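Local coordinates for protein RNA polymerase sigma-H factor (PDB 3MZY) that probably acts as a sigma-70 family initiation factor, directing RNA polymerase to specific promoters and leaving once transcription has begun, at residues Lys17-Tyr22 / Lys151-Ile156; Glu10-Leu15 / Glu101-Ser106; Lys115-Tyr120 / Asp142-Arg147; Asp6-Gly11 / Leu121-Ser126. All blocks are in the same frame, centred on the assembly; numbering follows the deposited sequence.

Interaction 1: residues Lys17-Tyr22 / Lys151-Ile156; sequences KAIKFY and KSEEWI
Ile-19 of helix 8-21 reaches across to helix 138-159 with both of its branches, and each meets a different part of the partner's surface. CD1, at the end of the longer branch, lies against Ser-152, 3.7 Å from CB. The CG2 methyl takes the other side, directed between two side chains: CG of Glu-153 at 3.9 Å and, a turn apart from Ser-152, CD1 of Ile-156 at 4.0 Å. This division follows from chi1 of -63°, which sets CG2 anti to the backbone N and swings CG1 anti to the carbonyl carbon. The axes of the two helix segments pass 10.4 Å apart at a crossing angle of -76°, so a single projecting side chain carries one side of the contact. It joins the first helix, within the sigma-70 region 2 sequence range, to the last helix of a C-terminal bundle consistent with region 4. Glu-153 packs through the aliphatic part of an extended chain, while its OE2 is turned to Arg-149 in a salt bridge. Ser-152 likewise offers carbon to Ile-19, its OG being hydrogen-bonded to Ile-148 O one turn back. Phe-29 of helix 29-50 also packs against Ile-19, and Phe-102 and Phe-105 against Ser-152.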
# COMPACT_ATOMS: atom_id res chain seq x y z
N LYS A 17 -0.94 6.49 1.10
CA LYS A 17 -0.20 7.75 1.01
C LYS A 17 0.62 7.77 -0.28
O LYS A 17 0.58 8.74 -1.02
CB LYS A 17 0.74 7.92 2.21
CG LYS A 17 0.08 8.57 3.42
CD LYS A 17 1.12 9.01 4.44
CE LYS A 17 0.48 9.31 5.77
NZ LYS A 17 1.47 9.91 6.71
N ALA A 18 1.34 6.67 -0.53
CA ALA A 18 2.10 6.51 -1.76
C ALA A 18 1.24 6.85 -2.97
O ALA A 18 1.63 7.65 -3.82
CB ALA A 18 2.63 5.09 -1.87
N ILE A 19 0.05 6.24 -3.03
CA ILE A 19 -0.88 6.38 -4.13
C ILE A 19 -1.41 7.82 -4.27
O ILE A 19 -1.49 8.34 -5.38
CB ILE A 19 -2.07 5.41 -3.96
CG1 ILE A 19 -1.60 3.96 -3.99
CG2 ILE A 19 -3.17 5.66 -5.04
CD1 ILE A 19 -2.63 2.96 -3.45
N LYS A 20 -1.77 8.43 -3.14
CA LYS A 20 -2.37 9.76 -3.13
C LYS A 20 -1.37 10.85 -3.51
O LYS A 20 -1.76 11.88 -4.07
CB LYS A 20 -2.98 10.05 -1.75
N PHE A 21 -0.09 10.61 -3.23
CA PHE A 21 0.94 11.66 -3.33
C PHE A 21 2.00 11.47 -4.43
O PHE A 21 2.91 12.29 -4.55
CB PHE A 21 1.61 11.87 -1.97
CG PHE A 21 0.77 12.66 -0.99
CD1 PHE A 21 0.82 14.05 -0.98
CD2 PHE A 21 -0.06 12.00 -0.08
CE1 PHE A 21 0.05 14.79 -0.07
CE2 PHE A 21 -0.84 12.72 0.82
CZ PHE A 21 -0.79 14.12 0.83
N TYR A 22 1.87 10.42 -5.23
CA TYR A 22 2.88 10.06 -6.23
C TYR A 22 3.14 11.11 -7.32
O TYR A 22 2.22 11.58 -8.02
CB TYR A 22 2.57 8.69 -6.84
CG TYR A 22 3.56 8.20 -7.88
CD1 TYR A 22 4.93 8.13 -7.62
CD2 TYR A 22 3.11 7.79 -9.14
CE1 TYR A 22 5.83 7.67 -8.59
CE2 TYR A 22 3.99 7.33 -10.11
CZ TYR A 22 5.35 7.27 -9.84
OH TYR A 22 6.21 6.80 -10.82
N LYS A 151 -5.87 0.43 -9.96
CA LYS A 151 -7.15 -0.08 -9.46
C LYS A 151 -7.53 0.56 -8.14
O LYS A 151 -8.71 0.82 -7.89
CB LYS A 151 -7.13 -1.61 -9.33
CG LYS A 151 -7.19 -2.31 -10.69
CD LYS A 151 -6.83 -3.78 -10.54
CE LYS A 151 -6.70 -4.41 -11.92
NZ LYS A 151 -6.52 -5.88 -11.83
N SER A 152 -6.52 0.85 -7.33
CA SER A 152 -6.74 1.56 -6.07
C SER A 152 -7.12 3.02 -6.30
O SER A 152 -8.05 3.51 -5.66
CB SER A 152 -5.53 1.43 -5.12
OG SER A 152 -5.34 0.07 -4.74
N GLU A 153 -6.40 3.69 -7.21
CA GLU A 153 -6.73 5.05 -7.65
C GLU A 153 -8.20 5.16 -8.02
O GLU A 153 -8.91 6.01 -7.50
CB GLU A 153 -5.90 5.49 -8.86
CG GLU A 153 -4.71 6.36 -8.53
CD GLU A 153 -3.86 6.68 -9.75
OE1 GLU A 153 -4.30 7.50 -10.58
OE2 GLU A 153 -2.74 6.11 -9.86
N GLU A 154 -8.64 4.29 -8.92
CA GLU A 154 -10.02 4.34 -9.42
C GLU A 154 -11.00 4.16 -8.27
O GLU A 154 -12.04 4.84 -8.22
CB GLU A 154 -10.23 3.31 -10.53
CG GLU A 154 -9.42 3.63 -11.81
CD GLU A 154 -9.28 2.44 -12.77
OE1 GLU A 154 -9.47 2.64 -13.99
OE2 GLU A 154 -8.97 1.31 -12.30
N TRP A 155 -10.65 3.30 -7.32
CA TRP A 155 -11.50 3.05 -6.16
C TRP A 155 -11.60 4.27 -5.24
O TRP A 155 -12.70 4.63 -4.79
CB TRP A 155 -10.99 1.83 -5.40
CG TRP A 155 -11.66 1.64 -4.09
CD1 TRP A 155 -12.94 1.17 -3.87
CD2 TRP A 155 -11.11 1.93 -2.79
NE1 TRP A 155 -13.20 1.13 -2.52
CE2 TRP A 155 -12.10 1.60 -1.84
CE3 TRP A 155 -9.87 2.43 -2.35
CZ2 TRP A 155 -11.89 1.75 -0.46
CZ3 TRP A 155 -9.67 2.58 -0.98
CH2 TRP A 155 -10.67 2.24 -0.05
N ILE A 156 -10.46 4.92 -4.99
CA ILE A 156 -10.41 6.15 -4.20
C ILE A 156 -11.28 7.25 -4.81
O ILE A 156 -12.09 7.83 -4.10
CB ILE A 156 -8.96 6.65 -4.00
CG1 ILE A 156 -8.17 5.66 -3.13
CG2 ILE A 156 -8.92 8.07 -3.37
CD1 ILE A 156 -6.66 5.87 -3.18

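Interaction 2: residues Glu10-Leu15 / Glu101-Ser106; sequences EGILGL and EFKKFS
This is a buried, apolar helix-on-helix contact near the centre of the chain, in which Ile-12 and Leu-15 of helix 8-21 pack against Phe-102 and Lys-103 of helix 91-109. The segments cross almost perpendicularly, at 85°, with their axes 11.3 Å apart. Phe-102 projects into that gap: with CG anti to its backbone N (chi1 -180°), the ring extends into the space between the helices. Ile-12 CG2 approaches it at CD2, 3.6 Å away, and Leu-15 CD2 comes to CZ at 3.8 Å. Both methyls meet the ring obliquely, although the Leu-15 side chain as a whole runs about perpendicular to that of Phe-102. Helix 8-21 falls within the sigma-70 region 2 sequence range, whereas helix 91-109 belongs to the C-terminal helical bundle, so the contact ties together two parts of the chain separated in sequence by helix 29-50 and an unmodelled stretch, 53-89. The other branch of Ile-12 leads to Lys-103: Ile-12 CD1 lies 3.4 Å from Lys-103 CG, and the lysine chain crosses it nearly squarely. Beyond a bend at chi3, Lys-103 NZ is hydrogen-bonded to Gln-9 OE1. Ser-106 CB sits over one face of Phe-102, toward its rim, and Ser-106 OG donates to Lys-103 O at 3.0 Å.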
# COMPACT_ATOMS: atom_id res chain seq x y z
N GLU A 10 -0.21 0.08 9.35
CA GLU A 10 0.72 1.15 9.00
C GLU A 10 1.19 1.04 7.55
O GLU A 10 1.21 2.03 6.83
CB GLU A 10 1.89 1.17 9.99
CG GLU A 10 1.53 1.89 11.32
CD GLU A 10 0.72 1.04 12.31
OE1 GLU A 10 0.62 -0.20 12.15
OE2 GLU A 10 0.18 1.63 13.28
N GLY A 11 1.55 -0.18 7.14
CA GLY A 11 1.88 -0.54 5.76
C GLY A 11 0.86 -0.05 4.75
O GLY A 11 1.19 0.68 3.81
N ILE A 12 -0.40 -0.43 5.00
CA ILE A 12 -1.52 -0.00 4.20
C ILE A 12 -1.62 1.51 4.13
O ILE A 12 -1.81 2.07 3.05
CB ILE A 12 -2.85 -0.58 4.73
CG1 ILE A 12 -2.78 -2.12 4.79
CG2 ILE A 12 -4.02 -0.09 3.90
CD1 ILE A 12 -4.06 -2.80 5.24
N LEU A 13 -1.52 2.17 5.29
CA LEU A 13 -1.59 3.63 5.32
C LEU A 13 -0.49 4.18 4.41
O LEU A 13 -0.77 5.01 3.53
CB LEU A 13 -1.39 4.15 6.76
CG LEU A 13 -2.04 5.45 7.25
CD1 LEU A 13 -1.05 6.17 8.18
CD2 LEU A 13 -2.52 6.40 6.13
N GLY A 14 0.74 3.71 4.64
CA GLY A 14 1.91 4.06 3.83
C GLY A 14 1.62 3.95 2.34
O GLY A 14 1.93 4.87 1.58
N LEU A 15 0.97 2.86 1.94
CA LEU A 15 0.66 2.61 0.55
C LEU A 15 -0.37 3.60 0.01
O LEU A 15 -0.21 4.13 -1.10
CB LEU A 15 0.18 1.16 0.34
CG LEU A 15 -0.39 0.78 -1.04
CD1 LEU A 15 0.68 0.77 -2.12
CD2 LEU A 15 -1.09 -0.57 -1.02
N GLU A 101 -11.75 0.06 4.67
CA GLU A 101 -12.37 0.02 3.34
C GLU A 101 -11.39 -0.56 2.30
O GLU A 101 -11.78 -1.37 1.47
CB GLU A 101 -12.87 1.40 2.89
CG GLU A 101 -14.08 1.98 3.64
CD GLU A 101 -15.32 1.10 3.56
OE1 GLU A 101 -16.28 1.46 2.84
OE2 GLU A 101 -15.33 0.05 4.24
N PHE A 102 -10.13 -0.14 2.36
CA PHE A 102 -9.13 -0.67 1.45
C PHE A 102 -8.92 -2.18 1.59
O PHE A 102 -8.86 -2.89 0.60
CB PHE A 102 -7.79 0.05 1.57
CG PHE A 102 -6.75 -0.48 0.63
CD1 PHE A 102 -6.71 -0.03 -0.70
CD2 PHE A 102 -5.82 -1.43 1.05
CE1 PHE A 102 -5.74 -0.52 -1.58
CE2 PHE A 102 -4.86 -1.92 0.17
CZ PHE A 102 -4.82 -1.46 -1.14
N LYS A 103 -8.79 -2.66 2.82
CA LYS A 103 -8.60 -4.08 3.05
C LYS A 103 -9.70 -4.90 2.36
O LYS A 103 -9.42 -5.88 1.66
CB LYS A 103 -8.55 -4.40 4.54
CG LYS A 103 -7.25 -4.04 5.19
CD LYS A 103 -7.03 -4.84 6.47
CE LYS A 103 -7.52 -4.10 7.68
NZ LYS A 103 -7.24 -4.83 8.96
N LYS A 104 -10.95 -4.45 2.53
CA LYS A 104 -12.10 -5.09 1.90
C LYS A 104 -12.08 -4.94 0.38
O LYS A 104 -12.31 -5.91 -0.35
CB LYS A 104 -13.42 -4.59 2.50
N PHE A 105 -11.82 -3.74 -0.10
CA PHE A 105 -11.76 -3.55 -1.54
C PHE A 105 -10.74 -4.52 -2.16
O PHE A 105 -11.03 -5.23 -3.15
CB PHE A 105 -11.39 -2.10 -1.87
CG PHE A 105 -10.90 -1.91 -3.28
CD1 PHE A 105 -9.55 -1.68 -3.54
CD2 PHE A 105 -11.78 -2.02 -4.36
CE1 PHE A 105 -9.08 -1.52 -4.86
CE2 PHE A 105 -11.31 -1.87 -5.68
CZ PHE A 105 -9.95 -1.63 -5.92
N SER A 106 -9.54 -4.57 -1.58
CA SER A 106 -8.50 -5.43 -2.09
C SER A 106 -8.86 -6.92 -1.97
O SER A 106 -8.73 -7.67 -2.95
CB SER A 106 -7.14 -5.06 -1.47
OG SER A 106 -7.06 -5.45 -0.12

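Interaction 3: residues Lys115-Tyr120 / Asp142-Arg147; sequences KEVLTY and DNTIQR
Val-117 meets Thr-144 and Ile-145 in a purely apolar contact between helices 112-121 and 138-159. Its two methyls divide the work. CG2 lies 3.5 Å from Thr-144 CG2, and that same threonine methyl also comes within 3.6 Å of Val-117 CB, so it lodges against the fork of the valine. CG1 faces CG1 of Ile-145 at 3.8 Å, the two side chains running about perpendicular. The threonine can present its methyl because chi1 of -65° puts CG2 anti to the backbone N and leaves OG1 beside the backbone N, anti to the carbonyl carbon.

Polar bonds lie beside this apolar patch. Thr-144 OG1 is hydrogen-bonded to Ser-140 O a turn earlier, and Thr-144 OG1 in turn receives a weak, bent bond from Arg-147 NH2 (126° at the hydrogen). On the other helix, Lys-115 O is gripped twice by Thr-119, through N and OG1, from opposite faces of the carbonyl plane. Charge also links the helices: Glu-114 OE2 takes salt bridges from Arg-147 NE and, a turn further on, from Lys-151 NZ.

The sequence and succession of helices are consistent with the helix-turn-helix of sigma region 4, in which helix 138-159 would be the recognition helix. Helix 127-134 packs alongside, with Leu-134 touching Val-117 and Tyr-127 touching Ile-145.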
# COMPACT_ATOMS: atom_id res chain seq x y z
N LYS A 115 -2.92 -10.02 -4.70
CA LYS A 115 -2.96 -10.19 -3.24
C LYS A 115 -1.62 -10.68 -2.66
O LYS A 115 -1.22 -10.26 -1.56
CB LYS A 115 -4.06 -11.17 -2.84
CG LYS A 115 -5.47 -10.61 -2.97
CD LYS A 115 -6.44 -11.76 -2.91
CE LYS A 115 -7.81 -11.29 -2.66
NZ LYS A 115 -8.80 -12.42 -2.82
N GLU A 116 -0.95 -11.57 -3.39
CA GLU A 116 0.32 -12.12 -2.93
C GLU A 116 1.36 -11.00 -2.88
O GLU A 116 2.12 -10.91 -1.92
CB GLU A 116 0.81 -13.24 -3.86
CG GLU A 116 0.16 -14.59 -3.65
CD GLU A 116 0.62 -15.62 -4.69
OE1 GLU A 116 0.82 -16.80 -4.31
OE2 GLU A 116 0.78 -15.26 -5.89
N VAL A 117 1.35 -10.15 -3.91
CA VAL A 117 2.26 -9.01 -3.99
C VAL A 117 1.96 -7.98 -2.90
O VAL A 117 2.87 -7.50 -2.21
CB VAL A 117 2.22 -8.37 -5.42
CG1 VAL A 117 2.88 -6.97 -5.41
CG2 VAL A 117 2.92 -9.29 -6.44
N LEU A 118 0.69 -7.65 -2.75
CA LEU A 118 0.24 -6.69 -1.73
C LEU A 118 0.73 -7.10 -0.35
O LEU A 118 1.27 -6.28 0.38
CB LEU A 118 -1.30 -6.61 -1.75
CG LEU A 118 -1.97 -5.63 -0.79
CD1 LEU A 118 -1.57 -4.17 -1.13
CD2 LEU A 118 -3.51 -5.80 -0.79
N THR A 119 0.52 -8.37 -0.00
CA THR A 119 0.98 -8.93 1.27
C THR A 119 2.42 -8.53 1.59
O THR A 119 2.72 -8.14 2.72
CB THR A 119 0.82 -10.48 1.25
OG1 THR A 119 -0.58 -10.81 1.25
CG2 THR A 119 1.51 -11.15 2.44
N TYR A 120 3.31 -8.61 0.62
CA TYR A 120 4.72 -8.30 0.93
C TYR A 120 5.04 -6.84 0.81
O TYR A 120 5.91 -6.35 1.52
CB TYR A 120 5.69 -9.16 0.13
CG TYR A 120 5.51 -10.59 0.51
CD1 TYR A 120 4.76 -11.47 -0.30
CD2 TYR A 120 6.03 -11.08 1.73
CE1 TYR A 120 4.58 -12.80 0.08
CE2 TYR A 120 5.85 -12.41 2.12
CZ TYR A 120 5.13 -13.25 1.29
OH TYR A 120 4.95 -14.55 1.68
N ASP A 142 6.65 -5.50 -10.83
CA ASP A 142 6.51 -4.09 -11.05
C ASP A 142 5.16 -3.75 -11.67
O ASP A 142 4.52 -2.79 -11.27
CB ASP A 142 7.64 -3.61 -11.95
CG ASP A 142 7.65 -2.12 -12.12
OD1 ASP A 142 8.01 -1.42 -11.16
OD2 ASP A 142 7.28 -1.66 -13.22
N ASN A 143 4.75 -4.55 -12.65
CA ASN A 143 3.50 -4.36 -13.34
C ASN A 143 2.29 -4.64 -12.45
O ASN A 143 1.22 -4.04 -12.64
CB ASN A 143 3.45 -5.26 -14.58
CG ASN A 143 4.34 -4.76 -15.71
OD1 ASN A 143 4.71 -3.59 -15.76
ND2 ASN A 143 4.66 -5.66 -16.63
N THR A 144 2.48 -5.56 -11.51
CA THR A 144 1.45 -5.90 -10.52
C THR A 144 1.25 -4.77 -9.51
O THR A 144 0.12 -4.37 -9.23
CB THR A 144 1.81 -7.21 -9.79
OG1 THR A 144 1.78 -8.28 -10.73
CG2 THR A 144 0.81 -7.52 -8.65
N ILE A 145 2.34 -4.26 -8.96
CA ILE A 145 2.32 -3.09 -8.08
C ILE A 145 1.61 -1.94 -8.80
O ILE A 145 0.89 -1.16 -8.17
CB ILE A 145 3.74 -2.67 -7.69
CG1 ILE A 145 4.35 -3.70 -6.72
CG2 ILE A 145 3.77 -1.27 -7.10
CD1 ILE A 145 5.81 -3.48 -6.36
N GLN A 146 1.82 -1.86 -10.11
CA GLN A 146 1.29 -0.78 -10.90
C GLN A 146 -0.21 -0.96 -11.10
O GLN A 146 -0.97 0.02 -11.10
CB GLN A 146 2.02 -0.72 -12.25
CG GLN A 146 1.74 0.53 -13.06
CD GLN A 146 2.57 1.72 -12.60
OE1 GLN A 146 3.69 1.55 -12.09
NE2 GLN A 146 2.03 2.92 -12.78
N ARG A 147 -0.64 -2.21 -11.28
CA ARG A 147 -2.08 -2.54 -11.35
C ARG A 147 -2.76 -2.29 -10.02
O ARG A 147 -3.88 -1.79 -9.99
CB ARG A 147 -2.31 -3.99 -11.73
CG ARG A 147 -2.18 -4.30 -13.19
CD ARG A 147 -2.88 -5.62 -13.51
NE ARG A 147 -2.47 -6.73 -12.65
CZ ARG A 147 -1.28 -7.34 -12.72
NH1 ARG A 147 -0.39 -6.91 -13.61
NH2 ARG A 147 -0.97 -8.35 -11.90

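Interaction 4: residues Asp6-Gly11 / Leu121-Ser126; sequences DLVQEG and LIRGYS
With chi1 at 72°, Ile-122 holds CG1 between its own backbone N and carbonyl carbon, a crowded position that turns CD1 toward helix 8-21; Val-8, its CG1 anti to the backbone N, meets it there. The methyls, Val-8 CG1 and Ile-122 CD1, are 4.0 Å apart. The second segment is the exit from helix 112-121, closed by a Schellman motif: Gly-124, in the positive-phi C-prime place, donates its N to Leu-121 O at 3.0 Å, and Tyr-125 N reaches back to Tyr-120 O. This turn leads to helix 127-134, which Ser-126 caps at its N-terminus, and the sequence fits the start of a sigma region 4 helix-turn-helix.

Arg-123 reaches along to Val-8. Its chain is extended from CG to NE and brings the guanidinium group broadside onto the valine, whose CG2 stands over one face, toward the rim, 3.6 Å from NH2. The group is steadied by a hydrogen bond from NH1 to Thr-119 O on the preceding helix. Arg-123 lies at the exposed margin of the contact, whereas Ile-122 is buried and also packs on Ile-12.

Where the backbones come closest, Gly-11 has no side chain to keep them apart, and its CA lies 3.2 Å from Ile-122 O in a CA-H...O contact with an angle of 145° at the hydrogen.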
# COMPACT_ATOMS: atom_id res chain seq x y z
N ASP A 6 0.21 -6.37 13.27
CA ASP A 6 0.29 -5.07 13.95
C ASP A 6 0.64 -3.93 13.00
O ASP A 6 -0.17 -3.02 12.78
CB ASP A 6 1.33 -5.13 15.08
CG ASP A 6 1.98 -6.49 15.22
OD1 ASP A 6 2.61 -6.93 14.22
OD2 ASP A 6 1.87 -7.12 16.30
N LEU A 7 1.85 -4.02 12.43
CA LEU A 7 2.38 -3.02 11.50
C LEU A 7 1.64 -3.02 10.16
O LEU A 7 1.87 -2.14 9.33
CB LEU A 7 3.87 -3.27 11.26
CG LEU A 7 4.85 -2.92 12.39
CD1 LEU A 7 6.15 -3.68 12.21
CD2 LEU A 7 5.10 -1.42 12.45
N VAL A 8 0.78 -4.01 9.95
CA VAL A 8 0.03 -4.15 8.70
C VAL A 8 -0.84 -2.92 8.42
O VAL A 8 -0.88 -2.44 7.29
CB VAL A 8 -0.80 -5.46 8.68
CG1 VAL A 8 -1.81 -5.47 7.54
CG2 VAL A 8 0.12 -6.66 8.55
N GLN A 9 -1.51 -2.41 9.44
CA GLN A 9 -2.27 -1.18 9.29
C GLN A 9 -1.39 -0.05 8.77
O GLN A 9 -1.75 0.66 7.83
CB GLN A 9 -2.95 -0.80 10.60
CG GLN A 9 -4.47 -0.92 10.58
CD GLN A 9 -4.98 -2.35 10.64
OE1 GLN A 9 -4.66 -3.19 9.78
NE2 GLN A 9 -5.79 -2.64 11.65
N GLU A 10 -0.21 0.08 9.35
CA GLU A 10 0.72 1.15 9.00
C GLU A 10 1.19 1.04 7.55
O GLU A 10 1.21 2.03 6.83
CB GLU A 10 1.89 1.17 9.99
CG GLU A 10 1.53 1.89 11.32
CD GLU A 10 0.72 1.04 12.31
OE1 GLU A 10 0.62 -0.20 12.15
OE2 GLU A 10 0.18 1.63 13.28
N GLY A 11 1.55 -0.18 7.14
CA GLY A 11 1.88 -0.54 5.76
C GLY A 11 0.86 -0.05 4.75
O GLY A 11 1.19 0.68 3.81
N LEU A 121 4.29 -6.16 -0.06
CA LEU A 121 4.44 -4.75 -0.28
C LEU A 121 4.15 -3.98 0.99
O LEU A 121 4.96 -3.13 1.41
CB LEU A 121 3.49 -4.30 -1.38
CG LEU A 121 3.65 -2.89 -1.94
CD1 LEU A 121 5.04 -2.68 -2.57
CD2 LEU A 121 2.54 -2.62 -2.95
N ILE A 122 3.02 -4.29 1.63
CA ILE A 122 2.63 -3.60 2.86
C ILE A 122 3.47 -3.98 4.07
O ILE A 122 3.39 -3.32 5.11
CB ILE A 122 1.10 -3.72 3.19
CG1 ILE A 122 0.76 -5.15 3.66
CG2 ILE A 122 0.27 -3.20 2.01
CD1 ILE A 122 -0.73 -5.52 3.73
N ARG A 123 4.29 -5.01 3.94
CA ARG A 123 5.26 -5.34 5.00
C ARG A 123 6.66 -4.79 4.69
O ARG A 123 7.65 -5.19 5.32
CB ARG A 123 5.29 -6.86 5.25
CG ARG A 123 4.05 -7.40 5.93
CD ARG A 123 3.95 -8.93 5.81
NE ARG A 123 2.84 -9.47 6.60
CZ ARG A 123 1.54 -9.38 6.27
NH1 ARG A 123 1.14 -8.75 5.16
NH2 ARG A 123 0.62 -9.91 7.07
N GLY A 124 6.75 -3.90 3.70
CA GLY A 124 7.97 -3.11 3.47
C GLY A 124 9.08 -3.81 2.70
O GLY A 124 10.27 -3.47 2.84
N TYR A 125 8.68 -4.80 1.90
CA TYR A 125 9.59 -5.53 1.03
C TYR A 125 9.66 -4.82 -0.31
O TYR A 125 8.64 -4.32 -0.80
CB TYR A 125 9.09 -6.96 0.86
CG TYR A 125 9.27 -7.78 2.11
CD1 TYR A 125 10.53 -8.21 2.50
CD2 TYR A 125 8.18 -8.08 2.93
CE1 TYR A 125 10.70 -8.95 3.66
CE2 TYR A 125 8.33 -8.82 4.08
CZ TYR A 125 9.60 -9.25 4.44
OH TYR A 125 9.76 -9.96 5.59
N SER A 126 10.84 -4.75 -0.90
CA SER A 126 11.01 -4.04 -2.17
C SER A 126 10.54 -4.95 -3.30
O SER A 126 10.43 -6.17 -3.12
CB SER A 126 12.46 -3.67 -2.39
OG SER A 126 13.22 -4.86 -2.55

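Helix 8-21 is common to interactions 1, 2 and 4, which follow one another along it and join it to three parts of the C-terminal bundle. Interaction 2 lies between the other two, its centre about 10 Å from that of interaction 1 and about 9 Å from that of interaction 4; interactions 1 and 4 stand on opposite sides of the chain's centre. Phe-102 passes the packing from interaction 2 to interaction 1 through Ser-152, while Leu-15 CD2 touches Leu-118 CD1 of interaction 3 at 3.6 Å. Interaction 3, internal to the bundle, meets interaction 4 where Ile-145 CD1 lies 4.0 Å from Leu-121 CD1.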